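PDB 2EH6: acetylornithine aminotransferase from Aquifex aeolicus, which catalyses the pyridoxal-phosphate-dependent transfer of an amino group from N(2)-acetyl-L-ornithine to 2-oxoglutarate, a step of arginine biosynthesis. Local coordinates for residues 94-99 with 129-134; 26-31 with 336-341; 218-223 with 355-360. One frame throughout, in Å; residues are numbered along the deposited sequence.

Contact 1 of 3, residues 94-99 with 129-134. With PLP (pyridoxal-5'-phosphate), chain C.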
ATOM      1  N   SER A  94      -0.577  -0.950   3.895  1.00 22.19           N
ATOM      2  CA  SER A  94      -1.518  -2.050   3.781  1.00 22.56           C
ATOM      3  C   SER A  94      -0.980  -3.285   4.454  1.00 21.63           C
ATOM      4  O   SER A  94       0.185  -3.331   4.855  1.00 24.81           O
ATOM      5  CB  SER A  94      -1.755  -2.378   2.308  1.00 21.07           C
ATOM      6  OG  SER A  94      -0.530  -2.777   1.692  1.00 19.00           O
ATOM      7  N   GLY A  95      -1.836  -4.292   4.542  1.00 21.02           N
ATOM      8  CA  GLY A  95      -1.450  -5.549   5.129  1.00 21.73           C
ATOM      9  C   GLY A  95      -0.432  -6.250   4.248  1.00 23.67           C
ATOM     10  O   GLY A  95       0.530  -6.826   4.755  1.00 21.78           O
ATOM     11  N   THR A  96      -0.623  -6.202   2.930  1.00 22.58           N
ATOM     12  CA  THR A  96       0.317  -6.867   2.030  1.00 24.13           C
ATOM     13  C   THR A  96       1.689  -6.193   2.066  1.00 22.74           C
ATOM     14  O   THR A  96       2.710  -6.879   2.054  1.00 26.95           O
ATOM     15  CB  THR A  96      -0.212  -6.930   0.566  1.00 23.67           C
ATOM     16  OG1 THR A  96       0.580  -7.865  -0.187  1.00 22.11           O
ATOM     17  CG2 THR A  96      -0.146  -5.560  -0.097  1.00 21.11           C
ATOM     18  N   GLU A  97       1.731  -4.864   2.126  1.00 21.98           N
ATOM     19  CA  GLU A  97       3.020  -4.178   2.195  1.00 23.34           C
ATOM     20  C   GLU A  97       3.721  -4.542   3.500  1.00 24.13           C
ATOM     21  O   GLU A  97       4.952  -4.587   3.566  1.00 24.74           O
ATOM     22  CB  GLU A  97       2.861  -2.657   2.145  1.00 24.24           C
ATOM     23  CG  GLU A  97       2.410  -2.097   0.807  1.00 26.51           C
ATOM     24  CD  GLU A  97       2.670  -0.610   0.702  1.00 26.62           C
ATOM     25  OE1 GLU A  97       2.731   0.067   1.752  1.00 29.62           O
ATOM     26  OE2 GLU A  97       2.812  -0.112  -0.429  1.00 29.55           O
ATOM     27  N   SER A  98       2.931  -4.791   4.539  1.00 22.42           N
ATOM     28  CA  SER A  98       3.478  -5.151   5.843  1.00 24.43           C
ATOM     29  C   SER A  98       4.123  -6.533   5.811  1.00 24.49           C
ATOM     30  O   SER A  98       5.242  -6.707   6.279  1.00 23.87           O
ATOM     31  CB  SER A  98       2.377  -5.104   6.907  1.00 25.40           C
ATOM     32  OG  SER A  98       1.885  -3.783   7.037  1.00 27.51           O
ATOM     33  N   VAL A  99       3.422  -7.517   5.258  1.00 25.30           N
ATOM     34  CA  VAL A  99       3.986  -8.855   5.176  1.00 24.37           C
ATOM     35  C   VAL A  99       5.252  -8.807   4.317  1.00 25.24           C
ATOM     36  O   VAL A  99       6.244  -9.472   4.621  1.00 25.91           O
ATOM     37  CB  VAL A  99       2.964  -9.849   4.591  1.00 24.21           C
ATOM     38  CG1 VAL A  99       3.647 -11.155   4.203  1.00 24.34           C
ATOM     39  CG2 VAL A  99       1.875 -10.122   5.629  1.00 24.85           C
ATOM     40  N   GLY A 129      -1.563 -11.669   1.408  1.00 24.92           N
ATOM     41  CA  GLY A 129      -1.526 -10.534   0.504  1.00 25.90           C
ATOM     42  C   GLY A 129      -1.410 -10.927  -0.953  1.00 27.31           C
ATOM     43  O   GLY A 129      -1.161 -12.096  -1.278  1.00 27.62           O
ATOM     44  N   ARG A 130      -1.562  -9.936  -1.829  1.00 26.47           N
ATOM     45  CA  ARG A 130      -1.531 -10.146  -3.272  1.00 26.66           C
ATOM     46  C   ARG A 130      -0.272  -9.693  -4.001  1.00 25.00           C
ATOM     47  O   ARG A 130      -0.099 -10.037  -5.173  1.00 25.48           O
ATOM     48  CB  ARG A 130      -2.729  -9.450  -3.911  1.00 28.58           C
ATOM     49  CG  ARG A 130      -4.081  -9.897  -3.386  1.00 35.41           C
ATOM     50  CD  ARG A 130      -4.579 -11.157  -4.079  1.00 37.22           C
ATOM     51  NE  ARG A 130      -6.019 -11.307  -3.902  1.00 40.23           N
ATOM     52  CZ  ARG A 130      -6.794 -12.093  -4.644  1.00 43.52           C
ATOM     53  NH1 ARG A 130      -6.269 -12.816  -5.630  1.00 43.43           N
ATOM     54  NH2 ARG A 130      -8.099 -12.146  -4.411  1.00 41.92           N
ATOM     55  N   THR A 131       0.574  -8.889  -3.357  1.00 22.72           N
ATOM     56  CA  THR A 131       1.811  -8.464  -4.011  1.00 23.57           C
ATOM     57  C   THR A 131       2.718  -9.704  -4.010  1.00 23.20           C
ATOM     58  O   THR A 131       2.530 -10.599  -3.191  1.00 24.44           O
ATOM     59  CB  THR A 131       2.467  -7.264  -3.283  1.00 23.88           C
ATOM     60  OG1 THR A 131       2.581  -7.538  -1.882  1.00 25.00           O
ATOM     61  CG2 THR A 131       1.624  -6.010  -3.481  1.00 23.73           C
ATOM     62  N   TYR A 132       3.692  -9.761  -4.914  1.00 23.95           N
ATOM     63  CA  TYR A 132       4.525 -10.956  -5.043  1.00 25.12           C
ATOM     64  C   TYR A 132       5.110 -11.627  -3.808  1.00 25.32           C
ATOM     65  O   TYR A 132       5.027 -12.849  -3.682  1.00 25.89           O
ATOM     66  CB  TYR A 132       5.619 -10.716  -6.085  1.00 24.82           C
ATOM     67  CG  TYR A 132       5.146 -11.056  -7.480  1.00 25.25           C
ATOM     68  CD1 TYR A 132       5.127 -12.378  -7.925  1.00 24.27           C
ATOM     69  CD2 TYR A 132       4.663 -10.063  -8.338  1.00 24.20           C
ATOM     70  CE1 TYR A 132       4.633 -12.707  -9.195  1.00 25.86           C
ATOM     71  CE2 TYR A 132       4.169 -10.380  -9.605  1.00 23.52           C
ATOM     72  CZ  TYR A 132       4.157 -11.703 -10.025  1.00 24.57           C
ATOM     73  OH  TYR A 132       3.664 -12.015 -11.268  1.00 27.03           O
ATOM     74  N   GLY A 133       5.702 -10.857  -2.904  1.00 25.01           N
ATOM     75  CA  GLY A 133       6.263 -11.460  -1.706  1.00 25.33           C
ATOM     76  C   GLY A 133       5.182 -12.120  -0.873  1.00 24.26           C
ATOM     77  O   GLY A 133       5.295 -13.284  -0.478  1.00 24.34           O
ATOM     78  N   SER A 134       4.112 -11.378  -0.617  1.00 22.81           N
ATOM     79  CA  SER A 134       2.998 -11.890   0.176  1.00 22.81           C
ATOM     80  C   SER A 134       2.240 -12.975  -0.563  1.00 23.16           C
ATOM     81  O   SER A 134       1.701 -13.895   0.053  1.00 25.15           O
ATOM     82  CB  SER A 134       2.030 -10.757   0.527  1.00 21.24           C
ATOM     83  OG  SER A 134       2.708  -9.688   1.165  1.00 22.37           O
TER
HETATM   84  N1  PLP C1001      -2.825 -10.881   5.656  1.00 40.84           N
HETATM   85  C2  PLP C1001      -3.932 -11.205   6.351  1.00 41.06           C
HETATM   86  C2A PLP C1001      -3.856 -12.215   7.466  1.00 40.23           C
HETATM   87  C3  PLP C1001      -5.169 -10.602   6.044  1.00 43.17           C
HETATM   88  O3  PLP C1001      -6.294 -10.928   6.749  1.00 48.34           O
HETATM   89  C4  PLP C1001      -5.223  -9.641   4.980  1.00 41.56           C
HETATM   90  C4A PLP C1001      -6.520  -8.998   4.666  1.00 43.09           C
HETATM   91  C5  PLP C1001      -4.001  -9.329   4.257  1.00 40.82           C
HETATM   92  C6  PLP C1001      -2.822  -9.984   4.641  1.00 41.32           C
HETATM   93  C5A PLP C1001      -3.993  -8.325   3.115  1.00 40.81           C
HETATM   94  O4P PLP C1001      -4.095  -7.003   3.647  1.00 41.58           O
HETATM   95  P   PLP C1001      -4.099  -5.935   2.425  1.00 39.36           P
HETATM   96  O1P PLP C1001      -4.207  -4.578   3.010  1.00 39.63           O
HETATM   97  O2P PLP C1001      -2.765  -6.024   1.556  1.00 41.05           O
HETATM   98  O3P PLP C1001      -5.367  -6.223   1.476  1.00 38.70           O
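Thr96, in the first turn of helix 95-112, meets the backbone just before helix 132-137: its CA lies 4.4 Å from the CA of Gly129, and one turn on Val99 pairs with Ser134. Gly129 has a phi of 141° and passes close to the Thr96 hydroxyl, a place where a side chain would collide with that oxygen. Thr96 OG1 is the hub of the contact. Its position opposite the backbone N (chi1 -166°) turns the hydroxyl toward Thr131 and Ser134, while CG2 packs on Thr131 CG2. There OG1 is 2.6 Å from Thr131 OG1, to which it would be the donor, but its single proton could go instead to Ser134 OG, 3.1 Å from Thr96 OG1, in a bond where either hydroxyl may donate. Thr131 OG1 is also bonded to Glu100, so this buried cluster of small hydroxyls is tied to a carboxylate. The small Ser134 lets its OG come within 3.4 Å of Val99 CB. Arg130, predicted to bind acetylornithine, turns from the helix, and its NH1 bonds Gly265 O of the second subunit. At the helix start Ser94 is the N-cap: its OG accepts from Glu97 N at 3.1 Å. The same turn holds the cofactor phosphate, with Gly95 N donating to PLP O1P at 2.8 Å; Gly95 has no CB to strike the phosphate ester. A phosphate held by main-chain N-H at a helix N-terminus, that of Gly95 and, less surely placed, that of Thr96, is the phosphate-binding cup of fold type I aminotransferases.

Contact 2 of 3, residues 26-31 with 336-341; sequences EGKEYL and ALEKGL
Leu31 and Leu341 form a parallel beta bridge, their CA atoms 4.9 Å apart, in which Leu31 N donates to Gly340 O at 2.8 Å in an almost straight bond (173°). The same carbonyl oxygen lies 3.4 Å from Tyr30 CA, a CA-H...O contact. Gly340 is the C-prime residue of a Schellman motif closing helix 330-338, with Leu341 N bonded to Ala336 O and Gly340 N to Leu337 O; its positive phi (75°) is easy for glycine. Lys28 uses the exposed helix end. Its chain starts anti to the backbone N (chi1 169°) and bends at chi3, bringing NZ to 2.7 Å from Glu338 O, above the carbonyl plane. A long flexible lysine suits this partly exposed position, since a C-terminal helix carbonyl would probably attract its positive charge. Glu338 OE2, 4.2 Å from Lys28 NZ, is too far for a salt bridge, though its charge would probably still attract the lysine. Tyr30 places the CE2 corner of its ring 3.4 Å from Leu337 CD1, while Leu337 O lies at the ring edge, near its plane. The ring packs beside the last turn of the helix, and its OH is bonded to Asp24. Leu31 and Leu341 extend side by side in the same direction, Leu31 CB being 4.0 Å from Leu341 CD1, both on the same face of the sheet. That face is covered by helix 361-374, whose Arg366 touches Leu31 and whose Ala367 and Val370 pack on Leu341. Strand 29-32 lies between strands 21-24 and 341-346, so the bridge joins N-terminal strands to a C-terminal strand in one mixed sheet.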
ATOM      1  N   GLU A  26     -30.250   3.932  -1.678  1.00 33.38           N
ATOM      2  CA  GLU A  26     -31.701   4.030  -1.517  1.00 32.64           C
ATOM      3  C   GLU A  26     -32.100   4.392  -0.081  1.00 32.46           C
ATOM      4  O   GLU A  26     -33.267   4.399   0.281  1.00 33.82           O
ATOM      5  CB  GLU A  26     -32.354   2.705  -1.915  1.00 34.31           C
ATOM      6  CG  GLU A  26     -31.834   2.143  -3.237  1.00 34.78           C
ATOM      7  CD  GLU A  26     -32.035   3.144  -4.349  1.00 37.83           C
ATOM      8  OE1 GLU A  26     -33.006   3.888  -4.307  1.00 34.72           O
ATOM      9  OE2 GLU A  26     -31.249   3.119  -5.299  1.00 38.84           O
ATOM     10  N   GLY A  27     -31.075   4.646   0.761  1.00 31.39           N
ATOM     11  CA  GLY A  27     -31.354   5.029   2.143  1.00 29.66           C
ATOM     12  C   GLY A  27     -31.619   3.802   3.024  1.00 28.76           C
ATOM     13  O   GLY A  27     -31.905   3.896   4.210  1.00 28.91           O
ATOM     14  N   LYS A  28     -31.542   2.600   2.455  1.00 28.52           N
ATOM     15  CA  LYS A  28     -31.815   1.452   3.294  1.00 29.58           C
ATOM     16  C   LYS A  28     -30.685   1.250   4.291  1.00 30.24           C
ATOM     17  O   LYS A  28     -29.526   1.538   4.024  1.00 29.91           O
ATOM     18  CB  LYS A  28     -31.944   0.221   2.395  1.00 29.82           C
ATOM     19  CG  LYS A  28     -31.968  -1.082   3.195  1.00 27.50           C
ATOM     20  CD  LYS A  28     -32.120  -2.312   2.297  1.00 29.30           C
ATOM     21  CE  LYS A  28     -32.951  -3.420   2.952  1.00 28.49           C
ATOM     22  NZ  LYS A  28     -32.962  -4.602   2.091  1.00 35.39           N
ATOM     23  N   GLU A  29     -31.085   0.817   5.481  1.00 30.59           N
ATOM     24  CA  GLU A  29     -30.179   0.669   6.614  1.00 31.33           C
ATOM     25  C   GLU A  29     -29.689  -0.762   6.784  1.00 30.35           C
ATOM     26  O   GLU A  29     -30.466  -1.702   6.653  1.00 31.07           O
ATOM     27  CB  GLU A  29     -30.900   1.123   7.881  1.00 33.32           C
ATOM     28  CG  GLU A  29     -30.046   1.156   9.130  1.00 34.84           C
ATOM     29  CD  GLU A  29     -30.832   1.644  10.326  1.00 37.12           C
ATOM     30  OE1 GLU A  29     -31.725   0.905  10.788  1.00 39.74           O
ATOM     31  OE2 GLU A  29     -30.565   2.769  10.794  1.00 36.93           O
ATOM     32  N   TYR A  30     -28.399  -0.921   7.079  1.00 30.70           N
ATOM     33  CA  TYR A  30     -27.816  -2.248   7.272  1.00 28.65           C
ATOM     34  C   TYR A  30     -26.964  -2.334   8.537  1.00 29.07           C
ATOM     35  O   TYR A  30     -26.152  -1.448   8.804  1.00 27.01           O
ATOM     36  CB  TYR A  30     -26.923  -2.633   6.086  1.00 29.18           C
ATOM     37  CG  TYR A  30     -27.586  -2.583   4.734  1.00 28.96           C
ATOM     38  CD1 TYR A  30     -27.710  -1.381   4.041  1.00 28.62           C
ATOM     39  CD2 TYR A  30     -28.061  -3.747   4.130  1.00 30.08           C
ATOM     40  CE1 TYR A  30     -28.283  -1.339   2.779  1.00 29.09           C
ATOM     41  CE2 TYR A  30     -28.636  -3.714   2.872  1.00 30.35           C
ATOM     42  CZ  TYR A  30     -28.741  -2.510   2.200  1.00 29.13           C
ATOM     43  OH  TYR A  30     -29.288  -2.485   0.941  1.00 30.62           O
ATOM     44  N   LEU A  31     -27.160  -3.401   9.310  1.00 28.67           N
ATOM     45  CA  LEU A  31     -26.369  -3.634  10.519  1.00 29.26           C
ATOM     46  C   LEU A  31     -25.084  -4.248   9.961  1.00 29.89           C
ATOM     47  O   LEU A  31     -25.118  -5.268   9.270  1.00 31.12           O
ATOM     48  CB  LEU A  31     -27.096  -4.617  11.448  1.00 28.92           C
ATOM     49  CG  LEU A  31     -26.467  -5.046  12.781  1.00 29.24           C
ATOM     50  CD1 LEU A  31     -26.063  -3.842  13.609  1.00 27.30           C
ATOM     51  CD2 LEU A  31     -27.478  -5.896  13.547  1.00 26.40           C
ATOM     52  N   ALA A 336     -29.376 -12.308   3.892  1.00 36.00           N
ATOM     53  CA  ALA A 336     -29.125 -11.473   5.059  1.00 35.84           C
ATOM     54  C   ALA A 336     -29.111 -10.009   4.625  1.00 35.37           C
ATOM     55  O   ALA A 336     -29.650  -9.132   5.308  1.00 34.59           O
ATOM     56  CB  ALA A 336     -27.790 -11.851   5.701  1.00 34.94           C
ATOM     57  N   LEU A 337     -28.491  -9.754   3.478  1.00 35.65           N
ATOM     58  CA  LEU A 337     -28.402  -8.407   2.936  1.00 37.02           C
ATOM     59  C   LEU A 337     -29.805  -7.828   2.776  1.00 38.77           C
ATOM     60  O   LEU A 337     -30.090  -6.715   3.219  1.00 38.02           O
ATOM     61  CB  LEU A 337     -27.696  -8.442   1.580  1.00 37.91           C
ATOM     62  CG  LEU A 337     -27.512  -7.119   0.831  1.00 38.56           C
ATOM     63  CD1 LEU A 337     -26.616  -6.189   1.631  1.00 38.09           C
ATOM     64  CD2 LEU A 337     -26.902  -7.394  -0.537  1.00 39.20           C
ATOM     65  N   GLU A 338     -30.678  -8.601   2.140  1.00 40.55           N
ATOM     66  CA  GLU A 338     -32.052  -8.183   1.912  1.00 41.99           C
ATOM     67  C   GLU A 338     -32.739  -7.844   3.233  1.00 41.32           C
ATOM     68  O   GLU A 338     -33.601  -6.966   3.283  1.00 40.53           O
ATOM     69  CB  GLU A 338     -32.812  -9.295   1.181  1.00 45.89           C
ATOM     70  CG  GLU A 338     -34.185  -8.907   0.653  1.00 50.89           C
ATOM     71  CD  GLU A 338     -35.223  -8.763   1.749  1.00 54.76           C
ATOM     72  OE1 GLU A 338     -35.445  -9.743   2.495  1.00 57.44           O
ATOM     73  OE2 GLU A 338     -35.823  -7.671   1.863  1.00 57.54           O
ATOM     74  N   LYS A 339     -32.350  -8.528   4.306  1.00 39.59           N
ATOM     75  CA  LYS A 339     -32.948  -8.279   5.612  1.00 38.53           C
ATOM     76  C   LYS A 339     -32.199  -7.245   6.449  1.00 37.20           C
ATOM     77  O   LYS A 339     -32.377  -7.179   7.663  1.00 37.74           O
ATOM     78  CB  LYS A 339     -33.075  -9.585   6.399  1.00 40.74           C
ATOM     79  CG  LYS A 339     -33.904 -10.646   5.690  1.00 44.90           C
ATOM     80  CD  LYS A 339     -34.672 -11.511   6.675  1.00 48.36           C
ATOM     81  CE  LYS A 339     -35.588 -12.483   5.946  1.00 50.11           C
ATOM     82  NZ  LYS A 339     -36.727 -12.915   6.803  1.00 52.05           N
ATOM     83  N   GLY A 340     -31.363  -6.442   5.800  1.00 35.14           N
ATOM     84  CA  GLY A 340     -30.628  -5.407   6.510  1.00 34.86           C
ATOM     85  C   GLY A 340     -29.455  -5.860   7.365  1.00 34.16           C
ATOM     86  O   GLY A 340     -29.131  -5.216   8.367  1.00 33.96           O
ATOM     87  N   LEU A 341     -28.820  -6.965   6.984  1.00 32.97           N
ATOM     88  CA  LEU A 341     -27.667  -7.470   7.727  1.00 33.11           C
ATOM     89  C   LEU A 341     -26.527  -7.815   6.782  1.00 32.79           C
ATOM     90  O   LEU A 341     -26.711  -8.567   5.821  1.00 32.54           O
ATOM     91  CB  LEU A 341     -28.026  -8.722   8.539  1.00 32.45           C
ATOM     92  CG  LEU A 341     -26.823  -9.347   9.267  1.00 30.64           C
ATOM     93  CD1 LEU A 341     -26.372  -8.413  10.384  1.00 29.33           C
ATOM     94  CD2 LEU A 341     -27.188 -10.712   9.832  1.00 31.31           C
TER

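Contact 3 of 3, residues 218-223 with 355-360; sequences IGRTGE and PPLIIQ
A buried contact joins two loops, each with a type I beta turn: Gly219-Gly222 in the connection between strands 208-212 and 236-239, and Pro356-Ile359 just ahead of helix 361-374. Arg220 bridges them. Its chain bends at chi2 and chi3 (56° and 60°), curling the guanidinium round to the carbonyl of Pro355, just before the second turn. There NH1 donates to Pro355 O at 2.8 Å, lying in the carbonyl plane, with the oxygen at the edge of the guanidinium; Arg220 NH2 adds a weak bond to the same oxygen at 3.1 Å. NH1 is also bonded to Leu319 O, so two main-chain oxygens hold this buried nitrogen. Leu357 covers one face of the guanidinium: its CD2 sits over the centre, 3.6 Å from Arg220 CZ. The other branch, CD1, rests 3.5 Å from Ile218 O and close to Gly219, whose lack of a side chain makes room for it and whose positive phi is easily adopted. The two methyls of Leu357 thus divide between the guanidinium and the Ile218-Gly219 backbone. Ile218 packs on Val284 and Val288 of helix 275-308, Ile358 and Ile359 touch the same helix further along, and Ser35 of helix 35-38 meets both Arg220 and Pro356.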
ATOM      1  N   ILE A 218      -4.978  -5.738  16.789  1.00 26.33           N
ATOM      2  CA  ILE A 218      -5.649  -4.566  17.329  1.00 26.90           C
ATOM      3  C   ILE A 218      -7.020  -4.849  17.950  1.00 27.24           C
ATOM      4  O   ILE A 218      -8.024  -4.229  17.584  1.00 26.32           O
ATOM      5  CB  ILE A 218      -5.769  -3.461  16.248  1.00 27.56           C
ATOM      6  CG1 ILE A 218      -4.476  -3.389  15.414  1.00 26.92           C
ATOM      7  CG2 ILE A 218      -6.003  -2.108  16.905  1.00 24.52           C
ATOM      8  CD1 ILE A 218      -3.191  -3.136  16.223  1.00 24.61           C
ATOM      9  N   GLY A 219      -7.044  -5.800  18.885  1.00 26.75           N
ATOM     10  CA  GLY A 219      -8.257  -6.148  19.614  1.00 25.30           C
ATOM     11  C   GLY A 219      -9.307  -7.072  19.019  1.00 27.63           C
ATOM     12  O   GLY A 219     -10.205  -7.523  19.736  1.00 27.65           O
ATOM     13  N   ARG A 220      -9.210  -7.364  17.727  1.00 26.12           N
ATOM     14  CA  ARG A 220     -10.194  -8.215  17.062  1.00 27.78           C
ATOM     15  C   ARG A 220     -10.568  -9.508  17.797  1.00 28.94           C
ATOM     16  O   ARG A 220     -11.734  -9.906  17.793  1.00 29.67           O
ATOM     17  CB  ARG A 220      -9.713  -8.548  15.639  1.00 25.98           C
ATOM     18  CG  ARG A 220     -10.573  -9.559  14.884  1.00 26.87           C
ATOM     19  CD  ARG A 220     -12.040  -9.139  14.799  1.00 24.62           C
ATOM     20  NE  ARG A 220     -12.238  -7.861  14.126  1.00 23.29           N
ATOM     21  CZ  ARG A 220     -13.428  -7.282  13.978  1.00 25.45           C
ATOM     22  NH1 ARG A 220     -14.512  -7.877  14.450  1.00 23.20           N
ATOM     23  NH2 ARG A 220     -13.535  -6.104  13.378  1.00 23.92           N
ATOM     24  N   THR A 221      -9.599 -10.163  18.432  1.00 29.31           N
ATOM     25  CA  THR A 221      -9.891 -11.417  19.126  1.00 28.59           C
ATOM     26  C   THR A 221     -10.067 -11.317  20.649  1.00 30.02           C
ATOM     27  O   THR A 221     -10.199 -12.339  21.322  1.00 29.10           O
ATOM     28  CB  THR A 221      -8.805 -12.480  18.842  1.00 27.09           C
ATOM     29  OG1 THR A 221      -7.586 -12.110  19.499  1.00 27.85           O
ATOM     30  CG2 THR A 221      -8.558 -12.600  17.346  1.00 27.07           C
ATOM     31  N   GLY A 222     -10.079 -10.106  21.194  1.00 30.93           N
ATOM     32  CA  GLY A 222     -10.248  -9.976  22.634  1.00 33.67           C
ATOM     33  C   GLY A 222      -8.993  -9.503  23.345  1.00 34.76           C
ATOM     34  O   GLY A 222      -9.056  -9.009  24.470  1.00 35.46           O
ATOM     35  N   GLU A 223      -7.848  -9.673  22.692  1.00 35.03           N
ATOM     36  CA  GLU A 223      -6.566  -9.230  23.232  1.00 34.19           C
ATOM     37  C   GLU A 223      -6.004  -8.263  22.201  1.00 33.16           C
ATOM     38  O   GLU A 223      -6.347  -8.356  21.023  1.00 31.79           O
ATOM     39  CB  GLU A 223      -5.608 -10.410  23.405  1.00 37.18           C
ATOM     40  CG  GLU A 223      -6.008 -11.409  24.485  1.00 42.38           C
ATOM     41  CD  GLU A 223      -6.165 -10.766  25.852  1.00 44.93           C
ATOM     42  OE1 GLU A 223      -5.355  -9.874  26.189  1.00 45.02           O
ATOM     43  OE2 GLU A 223      -7.090 -11.160  26.593  1.00 47.28           O
ATOM     44  N   PRO A 355     -17.894  -7.832  13.086  1.00 27.60           N
ATOM     45  CA  PRO A 355     -18.546  -6.569  13.437  1.00 27.63           C
ATOM     46  C   PRO A 355     -17.564  -5.564  14.036  1.00 27.35           C
ATOM     47  O   PRO A 355     -16.461  -5.931  14.449  1.00 26.99           O
ATOM     48  CB  PRO A 355     -19.605  -7.007  14.442  1.00 27.63           C
ATOM     49  CG  PRO A 355     -18.934  -8.160  15.133  1.00 27.87           C
ATOM     50  CD  PRO A 355     -18.355  -8.923  13.961  1.00 26.17           C
ATOM     51  N   PRO A 356     -17.947  -4.281  14.077  1.00 27.48           N
ATOM     52  CA  PRO A 356     -17.058  -3.263  14.648  1.00 25.97           C
ATOM     53  C   PRO A 356     -16.831  -3.655  16.101  1.00 25.79           C
ATOM     54  O   PRO A 356     -17.687  -4.301  16.705  1.00 26.80           O
ATOM     55  CB  PRO A 356     -17.872  -1.980  14.504  1.00 26.80           C
ATOM     56  CG  PRO A 356     -18.687  -2.249  13.266  1.00 27.41           C
ATOM     57  CD  PRO A 356     -19.154  -3.660  13.504  1.00 26.57           C
ATOM     58  N   LEU A 357     -15.697  -3.271  16.672  1.00 24.97           N
ATOM     59  CA  LEU A 357     -15.415  -3.662  18.043  1.00 26.03           C
ATOM     60  C   LEU A 357     -16.288  -2.952  19.082  1.00 28.18           C
ATOM     61  O   LEU A 357     -16.275  -3.316  20.257  1.00 29.46           O
ATOM     62  CB  LEU A 357     -13.923  -3.479  18.344  1.00 24.73           C
ATOM     63  CG  LEU A 357     -12.994  -4.220  17.365  1.00 24.99           C
ATOM     64  CD1 LEU A 357     -11.548  -4.100  17.837  1.00 24.37           C
ATOM     65  CD2 LEU A 357     -13.395  -5.704  17.267  1.00 23.50           C
ATOM     66  N   ILE A 358     -17.055  -1.955  18.646  1.00 29.41           N
ATOM     67  CA  ILE A 358     -17.948  -1.228  19.549  1.00 30.23           C
ATOM     68  C   ILE A 358     -19.330  -1.881  19.592  1.00 31.56           C
ATOM     69  O   ILE A 358     -20.245  -1.380  20.246  1.00 33.03           O
ATOM     70  CB  ILE A 358     -18.138   0.237  19.101  1.00 28.19           C
ATOM     71  CG1 ILE A 358     -18.706   0.271  17.682  1.00 27.34           C
ATOM     72  CG2 ILE A 358     -16.821   0.987  19.191  1.00 27.36           C
ATOM     73  CD1 ILE A 358     -19.160   1.643  17.223  1.00 25.49           C
ATOM     74  N   ILE A 359     -19.481  -2.995  18.886  1.00 30.73           N
ATOM     75  CA  ILE A 359     -20.759  -3.695  18.836  1.00 33.29           C
ATOM     76  C   ILE A 359     -21.256  -4.059  20.248  1.00 34.08           C
ATOM     77  O   ILE A 359     -20.464  -4.386  21.131  1.00 32.88           O
ATOM     78  CB  ILE A 359     -20.635  -4.972  17.972  1.00 32.04           C
ATOM     79  CG1 ILE A 359     -22.018  -5.456  17.547  1.00 31.61           C
ATOM     80  CG2 ILE A 359     -19.876  -6.050  18.730  1.00 30.16           C
ATOM     81  CD1 ILE A 359     -22.627  -4.645  16.419  1.00 31.85           C
ATOM     82  N   GLN A 360     -22.570  -3.991  20.452  1.00 34.60           N
ATOM     83  CA  GLN A 360     -23.167  -4.306  21.751  1.00 36.38           C
ATOM     84  C   GLN A 360     -24.124  -5.492  21.680  1.00 35.57           C
ATOM     85  O   GLN A 360     -24.596  -5.852  20.602  1.00 34.08           O
ATOM     86  CB  GLN A 360     -23.900  -3.081  22.298  1.00 37.77           C
ATOM     87  CG  GLN A 360     -22.974  -1.923  22.637  1.00 43.21           C
ATOM     88  CD  GLN A 360     -23.721  -0.713  23.157  1.00 46.44           C
ATOM     89  OE1 GLN A 360     -24.394  -0.779  24.189  1.00 48.97           O
ATOM     90  NE2 GLN A 360     -23.609   0.405  22.445  1.00 48.68           N
TER

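Overall arrangement
The three contacts run from the cofactor site to the sheet built from N- and C-terminal strands. Contact 1 lies beside the other mixed sheet, which includes strands 87-92 and 236-239; contact 2 is in the former, its centre about 32 Å from that of contact 1. Contact 3 lies across the chain's centre from contact 1, their centres about 24 Å apart, and comes within about 5 Å of contact 2 at the nearest atoms. Along the sequence, contact 1 falls between the two segments of contact 2 and closes before contact 3 opens, whereas contacts 2 and 3 interleave. Segment 355-360 leads into helix 361-374, which covers Leu31 and Leu341, and residues 218-223 tie the cofactor-binding part to it.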